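Local structure of flagella basal body P-ring formation protein FlgA (Salmonella typhimurium, 3TEE) at residues M134-Q137 against A138-V141. The protein takes part in flagellar P-ring assembly in the periplasm, probably as a chaperone or modulator acting on the P-ring protein FlgI. Numbering follows the deposited sequence.
Sequences MIRQ and AWRV
An extended connector runs from strand 135-137, paired antiparallel with strand 118-120, toward the five-stranded sheet that begins at 146-152, and a cation-pi stack of R136 on W139 bridges the end of the strand and the start of the connector. The guanidinium lies flat over one face of the indole, the two planes only 8° apart. R136 CZ stands 3.6 Å from the centroid of the five-membered ring of W139, while R136 CD adds an off-centre CH-pi contact, 4.0 Å from the centroid of the six-membered ring. R136 CG sits between the backbone N and the carbonyl carbon (chi1 63°), and from there the chain is extended to NE, carrying the charged group forward along the connector to the ring three residues on. The side chains meet roughly at right angles although their flat groups are stacked. R136 NH2 and W139 NE1 come within 3.3 Å, but both are donors, so this is a stacking contact and not a hydrogen bond. The guanidinium edge bonds instead: R136 NH1 to Q137 O (3.2 Å), nearly in the guanidinium plane but tilted 29° from the carbonyl plane; R136 NE bonds a glycerol, probably from the crystallisation liquor. Beyond the stack, W139 touches N167 and Q172, in the loop between strands 157-164 and 173-178, whereas R136 packs on V119. The planar cation is therefore held by both its face and its edge, which should limit the rotation of the guanidinium and hold the indole against the end of the strand in this open form.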
loop_
_atom_site.group_PDB
_atom_site.type_symbol
_atom_site.label_atom_id
_atom_site.label_comp_id
_atom_site.label_asym_id
_atom_site.label_seq_id
_atom_site.Cartn_x
_atom_site.Cartn_y
_atom_site.Cartn_z
ATOM N N MET A 134 7.630 7.334 -1.511
ATOM C CA MET A 134 8.827 7.737 -0.749
ATOM C C MET A 134 9.419 6.572 0.012
ATOM O O MET A 134 10.478 6.722 0.621
ATOM C CB MET A 134 8.480 8.798 0.322
ATOM C CG MET A 134 8.124 10.158 -0.181
ATOM S SD MET A 134 7.274 11.095 1.162
ATOM C CE MET A 134 7.391 12.684 0.428
ATOM N N ILE A 135 8.687 5.461 0.092
ATOM C CA ILE A 135 9.059 4.336 0.940
ATOM C C ILE A 135 9.055 2.975 0.225
ATOM O O ILE A 135 8.423 2.811 -0.819
ATOM C CB ILE A 135 8.128 4.298 2.217
ATOM C CG1 ILE A 135 6.686 3.872 1.860
ATOM C CG2 ILE A 135 8.160 5.648 3.012
ATOM C CD1 ILE A 135 5.774 3.463 3.058
ATOM N N ARG A 136 9.673 1.992 0.879
ATOM C CA ARG A 136 9.756 0.594 0.437
ATOM C C ARG A 136 9.686 -0.294 1.670
ATOM O O ARG A 136 9.883 0.204 2.783
ATOM C CB ARG A 136 11.086 0.346 -0.327
ATOM C CG ARG A 136 12.369 0.534 0.505
ATOM C CD ARG A 136 13.567 -0.206 -0.102
ATOM N NE ARG A 136 14.852 0.190 0.497
ATOM C CZ ARG A 136 15.376 -0.355 1.589
ATOM N NH1 ARG A 136 14.732 -1.322 2.234
ATOM N NH2 ARG A 136 16.543 0.063 2.048
ATOM N N GLN A 137 9.475 -1.625 1.482
ATOM C CA GLN A 137 9.512 -2.551 2.611
ATOM C C GLN A 137 10.960 -2.774 2.978
ATOM O O GLN A 137 11.835 -2.625 2.120
ATOM C CB GLN A 137 8.802 -3.887 2.289
ATOM C CG GLN A 137 7.312 -3.876 2.649
ATOM C CD GLN A 137 7.046 -3.554 4.106
ATOM O OE1 GLN A 137 7.334 -4.342 5.015
ATOM N NE2 GLN A 137 6.497 -2.374 4.359
ATOM N N ALA A 138 11.230 -3.090 4.254
ATOM C CA ALA A 138 12.588 -3.347 4.724
ATOM C C ALA A 138 13.172 -4.593 4.034
ATOM O O ALA A 138 12.417 -5.442 3.548
ATOM C CB ALA A 138 12.585 -3.556 6.232
ATOM N N TRP A 139 14.501 -4.693 3.977
ATOM C CA TRP A 139 15.127 -5.873 3.383
ATOM C C TRP A 139 15.199 -6.969 4.437
ATOM O O TRP A 139 15.866 -6.786 5.459
ATOM C CB TRP A 139 16.533 -5.564 2.859
ATOM C CG TRP A 139 16.644 -4.466 1.834
ATOM C CD1 TRP A 139 17.616 -3.512 1.777
ATOM C CD2 TRP A 139 15.831 -4.285 0.662
ATOM N NE1 TRP A 139 17.463 -2.749 0.643
ATOM C CE2 TRP A 139 16.368 -3.193 -0.052
ATOM C CE3 TRP A 139 14.722 -4.962 0.127
ATOM C CZ2 TRP A 139 15.832 -2.758 -1.271
ATOM C CZ3 TRP A 139 14.170 -4.513 -1.068
ATOM C CH2 TRP A 139 14.709 -3.407 -1.741
ATOM N N ARG A 140 14.500 -8.091 4.219
ATOM C CA ARG A 140 14.580 -9.233 5.140
ATOM C C ARG A 140 15.925 -9.924 4.879
ATOM O O ARG A 140 16.589 -10.388 5.809
ATOM C CB ARG A 140 13.397 -10.208 4.926
ATOM C CG ARG A 140 13.350 -11.405 5.893
ATOM C CD ARG A 140 13.159 -11.003 7.348
ATOM N NE ARG A 140 13.494 -12.074 8.293
ATOM C CZ ARG A 140 14.705 -12.285 8.802
ATOM N NH1 ARG A 140 15.729 -11.527 8.435
ATOM N NH2 ARG A 140 14.902 -13.265 9.672
ATOM N N VAL A 141 16.345 -9.915 3.608
ATOM C CA VAL A 141 17.605 -10.484 3.168
ATOM C C VAL A 141 18.425 -9.358 2.532
ATOM O O VAL A 141 17.906 -8.617 1.698
ATOM C CB VAL A 141 17.323 -11.684 2.212
ATOM C CG1 VAL A 141 18.492 -11.978 1.299
ATOM C CG2 VAL A 141 16.917 -12.927 2.997
#